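Local coordinates for hypothetical protein VC1899 (Vibrio cholerae, PDB 1XMX) that is of unknown function but carries a Card1-like endonuclease domain of the PDDEXK clan and may bind nucleic acid, at residues T40-Y43 with Q44-S47; D13-R16 with L17-L21; A145-L148 with T149-A153; T298-N302 with K303-I307; C95-R98 with H99-L102. One frame throughout, in Å; residues are numbered along the deposited sequence.

Contact 1: T40-Y43 with Q44-S47; sequences TVIY and QRLS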
# COMPACT_ATOMS: atom_id res chain seq x y z
N THR A 40 -4.96 -23.52 -4.10
CA THR A 40 -6.32 -23.22 -4.57
C THR A 40 -6.84 -21.85 -4.05
O THR A 40 -7.50 -21.07 -4.78
CB THR A 40 -7.30 -24.34 -4.07
OG1 THR A 40 -6.93 -25.59 -4.65
CG2 THR A 40 -8.74 -24.01 -4.46
N VAL A 41 -6.53 -21.54 -2.80
CA VAL A 41 -7.04 -20.28 -2.21
C VAL A 41 -6.37 -19.03 -2.86
O VAL A 41 -7.05 -18.06 -3.18
CB VAL A 41 -6.95 -20.30 -0.67
CG1 VAL A 41 -5.46 -20.45 -0.23
CG2 VAL A 41 -7.66 -19.05 -0.07
N ILE A 42 -5.05 -19.10 -3.09
CA ILE A 42 -4.33 -18.07 -3.80
C ILE A 42 -4.95 -17.92 -5.19
O ILE A 42 -5.29 -16.80 -5.61
CB ILE A 42 -2.79 -18.37 -3.93
CG1 ILE A 42 -2.14 -18.57 -2.54
CG2 ILE A 42 -2.08 -17.22 -4.61
CD1 ILE A 42 -0.73 -19.20 -2.60
N TYR A 43 -5.13 -19.03 -5.89
CA TYR A 43 -5.87 -19.01 -7.14
C TYR A 43 -7.23 -18.26 -7.12
O TYR A 43 -7.53 -17.47 -8.03
CB TYR A 43 -6.05 -20.41 -7.70
CG TYR A 43 -7.07 -20.48 -8.84
CD1 TYR A 43 -6.78 -19.96 -10.12
CD2 TYR A 43 -8.33 -21.06 -8.64
CE1 TYR A 43 -7.75 -20.04 -11.19
CE2 TYR A 43 -9.26 -21.16 -9.67
CZ TYR A 43 -8.97 -20.62 -10.95
OH TYR A 43 -9.91 -20.75 -12.00
N GLN A 44 -8.07 -18.57 -6.14
CA GLN A 44 -9.36 -17.96 -5.96
C GLN A 44 -9.23 -16.43 -5.78
O GLN A 44 -9.97 -15.66 -6.41
CB GLN A 44 -10.11 -18.61 -4.79
CG GLN A 44 -10.47 -20.09 -5.06
CD GLN A 44 -11.00 -20.81 -3.80
OE1 GLN A 44 -11.03 -20.25 -2.70
NE2 GLN A 44 -11.42 -22.05 -3.97
N ARG A 45 -8.24 -16.01 -4.99
CA ARG A 45 -7.96 -14.57 -4.79
C ARG A 45 -7.47 -13.87 -6.07
O ARG A 45 -7.90 -12.72 -6.40
CB ARG A 45 -6.93 -14.39 -3.71
CG ARG A 45 -7.42 -14.72 -2.34
CD ARG A 45 -6.22 -14.77 -1.44
NE ARG A 45 -6.47 -15.38 -0.14
CZ ARG A 45 -5.52 -15.91 0.63
NH1 ARG A 45 -4.25 -15.92 0.22
NH2 ARG A 45 -5.83 -16.46 1.82
N LEU A 46 -6.51 -14.50 -6.74
CA LEU A 46 -6.04 -14.02 -8.04
C LEU A 46 -7.20 -13.84 -9.02
O LEU A 46 -7.25 -12.86 -9.79
CB LEU A 46 -5.04 -15.01 -8.67
CG LEU A 46 -3.70 -15.04 -7.95
CD1 LEU A 46 -2.79 -16.08 -8.50
CD2 LEU A 46 -3.00 -13.65 -8.07
N SER A 47 -8.09 -14.83 -9.02
CA SER A 47 -9.27 -14.82 -9.88
C SER A 47 -10.25 -13.74 -9.53
O SER A 47 -10.86 -13.22 -10.42
CB SER A 47 -9.97 -16.16 -9.81
OG SER A 47 -9.11 -17.12 -10.40
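Tyr43 O takes two bonds from Ser47, one from the backbone N and one from OG, each 2.9 Å long, and the two donors come to it from opposite faces of the carbonyl plane. Three further i to i+4 bonds complete this first part of helix 40-52. Leu46 N gives Ile42 O the straightest of them, 2.8 Å at 178°, while Gln44 N reaches Thr40 O at 2.9 Å and Arg45 N reaches Val41 O at 3.0 Å. Ser47 OG, with its CB-OG bond turned back beside the backbone N (chi1 -67°), also stands 3.3 Å above the plane of the Tyr43 ring, displaced toward the rim near CE1. It is hydrogen-bonded as well to Thr57 OG1, so this buried hydroxyl has partners on the helix and on strand 56-61. Thr40 OG1 is bonded to His37 O, which leaves the methyl CG2 as the branch that meets the carboxamide of Gln44, at NE2. Arg45, extended from CG to NE, runs alongside Val41 and lays one face of its guanidinium over Val41 CG2, 3.7 Å from NH2. On the inner side Ile42 CG2 and Leu46 CD1 touch at 4.1 Å, both side chains pointing the same way. The helix is the crossover of the beta-alpha-beta unit 30-35, 40-52, 56-61: Leu46 and Tyr43 rest on Phe33 of strand 30-35, and the Tyr43 ring meets Phe59 of strand 56-61 with planes nearly parallel.

Contact 2: D13-R16 with L17-L21; sequences DPVR and LVTPL
Leu17 N turns back to Pro14 O at 3.0 Å, the donor well above the carbonyl plane as in a 3-10-like turn. Its side chain sits near the same proline, CD1 lying 4.2 Å from Pro14 CB, and Leu17 CB also lies close to Pro14 O. Val18 N follows with a second i to i+3 bond, 3.0 Å to Val15 O. Thr19 N then reaches that same oxygen at 3.1 Å in the i to i+4 manner, approaching almost along the C=O axis, so Val15 O is held by two successive amides. This is the loosely wound first turn of helix 15-22, the crossover of the beta-alpha-beta unit formed with strands 4-9 and 30-35 in a Rossmann-like sheet. With Thr19 OG1 between the backbone N and the carbonyl carbon (chi1 61°), its methyl CG2 is left to meet Val15 CG1 at 3.8 Å. Pro20 has no N-H for the turn before it; its ring carbon CD instead stands 3.0 Å from Arg16 O, an oxygen taken up from outside by Asn92 ND2, just as the guanidinium of that arginine is bonded through NH1 to Val118 O. The carbonyl of Pro20 is bonded to Thr26 OG1. At the kink here Leu21 N has no bond to the turn before and makes a weak one to Val18 O.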
# COMPACT_ATOMS: atom_id res chain seq x y z
N ASP A 13 3.96 -14.75 -3.41
CA ASP A 13 3.83 -13.36 -3.86
C ASP A 13 3.59 -13.25 -5.38
O ASP A 13 4.53 -13.03 -6.11
CB ASP A 13 5.10 -12.59 -3.43
CG ASP A 13 5.07 -11.17 -3.80
OD1 ASP A 13 4.23 -10.71 -4.61
OD2 ASP A 13 5.91 -10.48 -3.28
N PRO A 14 2.35 -13.46 -5.85
CA PRO A 14 2.07 -13.59 -7.27
C PRO A 14 1.58 -12.34 -7.97
O PRO A 14 0.98 -12.44 -9.02
CB PRO A 14 0.95 -14.61 -7.29
CG PRO A 14 0.19 -14.33 -6.00
CD PRO A 14 1.12 -13.66 -5.06
N VAL A 15 1.87 -11.17 -7.44
CA VAL A 15 1.42 -9.94 -8.06
C VAL A 15 1.87 -9.74 -9.51
O VAL A 15 1.17 -9.16 -10.31
CB VAL A 15 1.94 -8.73 -7.26
CG1 VAL A 15 1.57 -7.42 -7.97
CG2 VAL A 15 1.31 -8.74 -5.86
N ARG A 16 3.06 -10.18 -9.84
CA ARG A 16 3.62 -9.97 -11.16
C ARG A 16 3.00 -10.93 -12.20
O ARG A 16 3.30 -10.82 -13.37
CB ARG A 16 5.16 -10.09 -11.11
CG ARG A 16 5.85 -8.87 -10.50
CD ARG A 16 7.30 -9.20 -10.32
NE ARG A 16 7.46 -10.28 -9.34
CZ ARG A 16 8.41 -11.19 -9.39
NH1 ARG A 16 9.30 -11.16 -10.38
NH2 ARG A 16 8.46 -12.15 -8.48
N LEU A 17 2.13 -11.84 -11.77
CA LEU A 17 1.27 -12.64 -12.70
C LEU A 17 -0.00 -11.90 -13.07
O LEU A 17 -0.63 -12.21 -14.08
CB LEU A 17 0.89 -13.97 -12.09
CG LEU A 17 2.03 -14.90 -11.71
CD1 LEU A 17 1.49 -16.23 -11.14
CD2 LEU A 17 2.98 -15.13 -12.92
N VAL A 18 -0.37 -10.90 -12.27
CA VAL A 18 -1.57 -10.14 -12.52
C VAL A 18 -1.25 -8.85 -13.30
O VAL A 18 -1.99 -8.48 -14.22
CB VAL A 18 -2.21 -9.74 -11.14
CG1 VAL A 18 -3.28 -8.70 -11.27
CG2 VAL A 18 -2.80 -10.94 -10.48
N THR A 19 -0.18 -8.13 -12.91
CA THR A 19 0.04 -6.81 -13.52
C THR A 19 0.25 -6.78 -15.07
O THR A 19 -0.19 -5.84 -15.71
CB THR A 19 1.11 -6.01 -12.76
OG1 THR A 19 2.35 -6.71 -12.77
CG2 THR A 19 0.69 -5.81 -11.28
N PRO A 20 0.97 -7.76 -15.67
CA PRO A 20 0.96 -7.87 -17.11
C PRO A 20 -0.44 -7.95 -17.76
O PRO A 20 -0.65 -7.38 -18.85
CB PRO A 20 1.74 -9.17 -17.37
CG PRO A 20 2.70 -9.24 -16.14
CD PRO A 20 1.86 -8.77 -15.04
N LEU A 21 -1.39 -8.63 -17.12
CA LEU A 21 -2.75 -8.71 -17.69
C LEU A 21 -3.57 -7.44 -17.51
O LEU A 21 -4.57 -7.27 -18.17
CB LEU A 21 -3.50 -9.91 -17.07
CG LEU A 21 -2.89 -11.30 -17.43
CD1 LEU A 21 -3.36 -12.32 -16.46
CD2 LEU A 21 -3.22 -11.75 -18.89

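Contact 3: A145-L148 with T149-A153; sequences ADYL and TIFGA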
# COMPACT_ATOMS: atom_id res chain seq x y z
N ALA A 145 -7.01 -2.13 -3.24
CA ALA A 145 -8.06 -3.10 -2.95
C ALA A 145 -7.68 -4.43 -3.50
O ALA A 145 -7.85 -5.46 -2.83
CB ALA A 145 -9.34 -2.64 -3.55
N ASP A 146 -7.14 -4.41 -4.73
CA ASP A 146 -6.70 -5.62 -5.45
C ASP A 146 -5.54 -6.23 -4.76
O ASP A 146 -5.45 -7.48 -4.65
CB ASP A 146 -6.21 -5.24 -6.81
CG ASP A 146 -7.32 -5.03 -7.75
OD1 ASP A 146 -8.45 -5.52 -7.43
OD2 ASP A 146 -7.06 -4.37 -8.79
N TYR A 147 -4.65 -5.35 -4.29
CA TYR A 147 -3.47 -5.79 -3.57
C TYR A 147 -3.85 -6.53 -2.31
O TYR A 147 -3.30 -7.59 -2.03
CB TYR A 147 -2.60 -4.60 -3.17
CG TYR A 147 -1.21 -4.75 -3.73
CD1 TYR A 147 -0.29 -5.60 -3.14
CD2 TYR A 147 -0.82 -4.05 -4.87
CE1 TYR A 147 0.98 -5.75 -3.66
CE2 TYR A 147 0.48 -4.19 -5.41
CZ TYR A 147 1.36 -5.03 -4.78
OH TYR A 147 2.62 -5.19 -5.27
N LEU A 148 -4.79 -5.98 -1.54
CA LEU A 148 -5.19 -6.65 -0.33
C LEU A 148 -5.82 -8.00 -0.62
O LEU A 148 -5.52 -8.98 0.09
CB LEU A 148 -6.08 -5.79 0.56
CG LEU A 148 -5.44 -4.46 0.99
CD1 LEU A 148 -6.44 -3.55 1.67
CD2 LEU A 148 -4.26 -4.67 1.90
N THR A 149 -6.70 -8.07 -1.63
CA THR A 149 -7.33 -9.32 -1.97
C THR A 149 -6.26 -10.36 -2.28
O THR A 149 -6.28 -11.49 -1.76
CB THR A 149 -8.23 -9.14 -3.19
OG1 THR A 149 -9.23 -8.20 -2.85
CG2 THR A 149 -8.88 -10.48 -3.62
N ILE A 150 -5.34 -10.00 -3.14
CA ILE A 150 -4.29 -10.93 -3.51
C ILE A 150 -3.63 -11.54 -2.30
O ILE A 150 -3.33 -12.75 -2.31
CB ILE A 150 -3.24 -10.29 -4.43
CG1 ILE A 150 -3.87 -10.03 -5.80
CG2 ILE A 150 -1.98 -11.22 -4.52
CD1 ILE A 150 -2.95 -9.26 -6.77
N PHE A 151 -3.38 -10.73 -1.26
CA PHE A 151 -2.67 -11.21 -0.08
C PHE A 151 -3.53 -11.70 1.08
O PHE A 151 -3.05 -11.86 2.21
CB PHE A 151 -1.62 -10.21 0.37
CG PHE A 151 -0.42 -10.17 -0.54
CD1 PHE A 151 0.61 -11.08 -0.38
CD2 PHE A 151 -0.31 -9.23 -1.54
CE1 PHE A 151 1.70 -11.06 -1.20
CE2 PHE A 151 0.78 -9.21 -2.36
CZ PHE A 151 1.79 -10.12 -2.19
N GLY A 152 -4.81 -11.92 0.81
CA GLY A 152 -5.67 -12.64 1.76
C GLY A 152 -6.38 -11.79 2.78
O GLY A 152 -6.86 -12.32 3.80
N ALA A 153 -6.48 -10.50 2.48
CA ALA A 153 -7.00 -9.49 3.38
C ALA A 153 -8.10 -8.78 2.62
O ALA A 153 -8.31 -9.03 1.43
CB ALA A 153 -5.89 -8.51 3.77
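A Schellman motif ends helix 144-150: Ala153 N bonds back to Leu148 O over 3.0 Å, and inside it Gly152 N bonds to Thr149 O, also 3.0 Å. Gly152 is the C-prime residue, with a positive phi of 89°; a side chain would collide with the carbonyl oxygen of Phe151 at such angles, which suits glycine. Before the reversal the helix is regular, with Ile150 N bonded to Asp146 O at 2.9 Å and Thr149 N to Ala145 O. Thr149 OG1, swung beside its own backbone N (chi1 -61°), comes within 3.1 Å of Ala145 O as well, though that hydroxyl bond is not settled. Phe151, the first residue to leave helical angles, keeps a bond from its N to Tyr147 O and adds a weak one to Leu148 O. Outside the motif, Asp146 OD2 forms a salt bridge with Arg53, next to helix 40-52, and Ile150 packs on Val18 of helix 15-22 and on Val49 of helix 40-52, so the short helix packs against both. Past the turn, Ala153 CB lies 4.2 Å from Leu148 CB; Ala153, just before strand 154-156, packs on Val281 and Arg283 of strand 279-285. The side chains of Tyr147 and Phe151 run side by side in the same direction, touching obliquely at CE1 and CE2, 3.7 Å apart. One face of the Phe151 ring is covered by Ile150 CG2, while at its edge, in the ring plane, Phe151 CD2 stands 3.4 Å from Tyr147 O.

Contact 4: T298-N302 with K303-I307; sequences TVVNN and KLHII
Thr298 and His305 exchange two backbone hydrogen bonds of 2.7 Å each, Thr298 N to His305 O and His305 N to Thr298 O. Nearer the bend, Val300 N to Lys303 O and Lys303 N to Val300 O repeat the exchange at 2.9 Å and close a type I' turn through Asn301 and Asn302, both with positive phi. The strands thus form a beta hairpin with a two-residue loop within the Card1-like endonuclease domain. Lys303 O has a second donor: it lies in the plane of the His305 ring, 2.9 Å from His305 ND1, which reaches it from the face opposite Val300 N. Across the strands Val300 CG2 makes a CH-pi contact over one face of the imidazole, 4.0 Å from its centroid. Val299 and Leu304, a non-hydrogen-bonded pair, pack on the other side of the sheet through CG2 and CD1. The extended Lys303 chain runs alongside Asn301, and its NZ is bonded to Asn121 O and Ala382 O. Because ND1 donates within the hairpin while NE2 is hydrogen-bonded to Arg338 NH2, the histidine is probably neutral with its proton on ND1, its ring fixed by bonds at both nitrogens.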
# COMPACT_ATOMS: atom_id res chain seq x y z
N THR A 298 -0.70 3.69 -0.45
CA THR A 298 -0.57 3.90 -1.90
C THR A 298 -0.10 2.64 -2.62
O THR A 298 0.42 1.70 -2.00
CB THR A 298 0.41 5.03 -2.27
OG1 THR A 298 1.71 4.69 -1.77
CG2 THR A 298 0.02 6.32 -1.64
N VAL A 299 -0.31 2.59 -3.93
CA VAL A 299 0.46 1.68 -4.78
C VAL A 299 1.27 2.59 -5.71
O VAL A 299 0.72 3.53 -6.33
CB VAL A 299 -0.44 0.67 -5.59
CG1 VAL A 299 0.42 -0.30 -6.43
CG2 VAL A 299 -1.33 -0.15 -4.66
N VAL A 300 2.56 2.26 -5.88
CA VAL A 300 3.45 3.03 -6.71
C VAL A 300 4.32 2.05 -7.47
O VAL A 300 4.94 1.22 -6.85
CB VAL A 300 4.41 3.89 -5.86
CG1 VAL A 300 5.25 4.79 -6.74
CG2 VAL A 300 3.59 4.67 -4.74
N ASN A 301 4.37 2.19 -8.80
CA ASN A 301 5.08 1.27 -9.64
C ASN A 301 4.72 -0.17 -9.29
O ASN A 301 5.60 -1.04 -9.17
CB ASN A 301 6.60 1.49 -9.63
CG ASN A 301 7.28 0.76 -10.82
OD1 ASN A 301 6.69 0.61 -11.85
ND2 ASN A 301 8.51 0.33 -10.64
N ASN A 302 3.41 -0.40 -9.11
CA ASN A 302 2.87 -1.71 -8.80
C ASN A 302 3.37 -2.32 -7.47
O ASN A 302 3.18 -3.52 -7.27
CB ASN A 302 3.10 -2.69 -9.96
CG ASN A 302 2.30 -2.34 -11.19
OD1 ASN A 302 1.09 -2.07 -11.12
ND2 ASN A 302 2.97 -2.32 -12.35
N LYS A 303 4.01 -1.51 -6.60
CA LYS A 303 4.43 -1.92 -5.25
C LYS A 303 3.58 -1.20 -4.15
O LYS A 303 3.42 0.05 -4.17
CB LYS A 303 5.88 -1.55 -5.04
CG LYS A 303 6.78 -2.01 -6.10
CD LYS A 303 8.20 -1.49 -5.92
CE LYS A 303 8.96 -1.83 -7.17
NZ LYS A 303 10.33 -1.41 -7.05
N LEU A 304 3.06 -1.97 -3.18
CA LEU A 304 2.24 -1.38 -2.07
C LEU A 304 3.13 -0.55 -1.18
O LEU A 304 4.19 -1.03 -0.76
CB LEU A 304 1.57 -2.47 -1.23
CG LEU A 304 0.62 -1.98 -0.13
CD1 LEU A 304 -0.71 -1.39 -0.73
CD2 LEU A 304 0.36 -3.08 0.87
N HIS A 305 2.76 0.71 -0.97
CA HIS A 305 3.49 1.63 -0.05
C HIS A 305 2.54 2.04 1.07
O HIS A 305 1.48 2.65 0.81
CB HIS A 305 3.90 2.90 -0.76
CG HIS A 305 5.11 2.75 -1.61
ND1 HIS A 305 5.18 1.85 -2.66
CD2 HIS A 305 6.33 3.33 -1.53
CE1 HIS A 305 6.38 1.92 -3.22
NE2 HIS A 305 7.09 2.82 -2.56
N ILE A 306 2.92 1.71 2.30
CA ILE A 306 2.14 2.08 3.49
C ILE A 306 2.85 3.14 4.35
O ILE A 306 4.04 3.03 4.72
CB ILE A 306 1.90 0.86 4.42
CG1 ILE A 306 1.21 -0.26 3.68
CG2 ILE A 306 0.98 1.26 5.66
CD1 ILE A 306 1.37 -1.57 4.50
N ILE A 307 2.07 4.12 4.77
CA ILE A 307 2.60 5.16 5.62
C ILE A 307 1.79 5.16 6.93
O ILE A 307 0.54 5.30 6.90
CB ILE A 307 2.49 6.53 4.93
CG1 ILE A 307 3.20 6.49 3.58
CG2 ILE A 307 3.10 7.65 5.85
CD1 ILE A 307 2.91 7.71 2.70

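Contact 5: C95-R98 with H99-L102; sequences CGLR and HRLL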
# COMPACT_ATOMS: atom_id res chain seq x y z
N CYS A 95 7.13 -15.71 -11.36
CA CYS A 95 6.83 -16.24 -10.05
C CYS A 95 7.03 -17.75 -10.00
O CYS A 95 7.09 -18.41 -11.03
CB CYS A 95 5.38 -15.91 -9.69
SG CYS A 95 5.03 -14.15 -9.64
N GLY A 96 7.11 -18.29 -8.80
CA GLY A 96 7.08 -19.73 -8.59
C GLY A 96 8.38 -20.25 -8.02
O GLY A 96 9.49 -19.73 -8.32
N LEU A 97 8.29 -21.29 -7.23
CA LEU A 97 9.51 -22.00 -6.74
C LEU A 97 10.41 -22.44 -7.91
O LEU A 97 9.93 -22.80 -9.00
CB LEU A 97 9.14 -23.18 -5.84
CG LEU A 97 8.51 -22.87 -4.45
CD1 LEU A 97 7.99 -24.14 -3.75
CD2 LEU A 97 9.41 -22.09 -3.48
N ARG A 98 11.73 -22.38 -7.72
CA ARG A 98 12.59 -22.57 -8.89
C ARG A 98 12.49 -23.95 -9.53
O ARG A 98 12.58 -24.04 -10.72
CB ARG A 98 14.03 -22.06 -8.65
CG ARG A 98 14.03 -20.52 -8.46
CD ARG A 98 15.25 -20.00 -7.70
NE ARG A 98 15.16 -18.55 -7.52
CZ ARG A 98 14.55 -17.96 -6.49
NH1 ARG A 98 13.99 -18.69 -5.52
NH2 ARG A 98 14.51 -16.64 -6.41
N HIS A 99 12.22 -25.00 -8.75
CA HIS A 99 12.07 -26.32 -9.31
C HIS A 99 10.88 -26.41 -10.26
O HIS A 99 10.99 -26.95 -11.33
CB HIS A 99 12.05 -27.45 -8.24
CG HIS A 99 10.80 -27.52 -7.42
ND1 HIS A 99 10.27 -26.42 -6.76
CD2 HIS A 99 10.03 -28.58 -7.06
CE1 HIS A 99 9.19 -26.80 -6.09
NE2 HIS A 99 9.02 -28.10 -6.25
N ARG A 100 9.75 -25.89 -9.86
CA ARG A 100 8.58 -25.85 -10.74
C ARG A 100 8.86 -24.89 -11.90
O ARG A 100 8.47 -25.17 -13.02
CB ARG A 100 7.35 -25.36 -9.93
CG ARG A 100 6.91 -26.35 -8.82
CD ARG A 100 5.98 -25.76 -7.78
NE ARG A 100 5.56 -26.76 -6.79
CZ ARG A 100 4.87 -26.46 -5.68
NH1 ARG A 100 4.59 -25.19 -5.40
NH2 ARG A 100 4.49 -27.39 -4.84
N LEU A 101 9.45 -23.73 -11.62
CA LEU A 101 9.71 -22.70 -12.67
C LEU A 101 10.52 -23.24 -13.80
O LEU A 101 10.16 -23.06 -14.95
CB LEU A 101 10.42 -21.44 -12.13
CG LEU A 101 10.69 -20.28 -13.09
CD1 LEU A 101 9.35 -19.58 -13.43
CD2 LEU A 101 11.62 -19.24 -12.50
N LEU A 102 11.63 -23.91 -13.47
CA LEU A 102 12.53 -24.43 -14.46
C LEU A 102 11.98 -25.67 -15.17
O LEU A 102 12.36 -25.93 -16.30
CB LEU A 102 13.91 -24.71 -13.88
CG LEU A 102 14.59 -23.46 -13.35
CD1 LEU A 102 15.96 -23.82 -12.88
CD2 LEU A 102 14.65 -22.46 -14.48
O HOH W 1 5.76 -22.18 -6.48
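Leu97 and His99 lie side by side, the edge of the imidazole turned to Leu97 CB, which is 3.6 Å from His99 ND1 and in the plane of the ring. That edge-on approach follows from an uncommon helix rotamer: His99 CG sits between the backbone N and the carbonyl carbon (chi1 73°), folding the ring back toward the start of the helix. One face of the ring is then covered by Arg100 CG, 3.6 Å above it. Arg100, extended from CG to NE, runs in the same direction as Leu97 and offers a face of its guanidinium to Leu97 CD1, 3.9 Å from NH1. The far nitrogen NH2 forms a salt bridge with Asp36. Leu97 is the N-cap residue of helix 98-110, which follows strand 88-92 in the Rossmann-like sheet. Its side chain is apolar, and its part in the first turn is played by the carbonyl, bonded to Leu101 N at 2.8 Å; Leu102 N bonds likewise to Arg98 O. Leu97 N gives its hydrogen to a water at 2.8 Å, which is also weakly held by Arg100 NH1. Ahead of the cap, Gly96 takes a positive phi of 116°, and its N is bonded to Asp11. Leu101, its CG anti to the backbone N (chi1 -177°), points back along the approaching loop and sets CD1 3.5 Å from Cys95 O.

In the fold
Contacts 1, 2 and 3 meet as short helical pieces: Leu46 CD2 of contact 1 touches Val18 CG2 of contact 2 at 3.6 Å, Arg45 NE lies 3.4 Å from Gly152 CA at the helix end of contact 3, and Val15 CG2 packs 3.6 Å from Phe151 CE2. Contact 5 joins them through contact 2, with Cys95 SG 3.7 Å from Leu17 CG. Contacts 3 and 2 both reach the hairpin: Tyr147 OH is probably hydrogen-bonded to Asn302 O (2.7 Å), and Thr19 CG2 lies 3.8 Å from Asn302 OD1. Contacts 4 and 5 are farthest apart, about 26 Å between centres; a bound magnesium ion lies about 3 Å from the Arg98 side chain of contact 5.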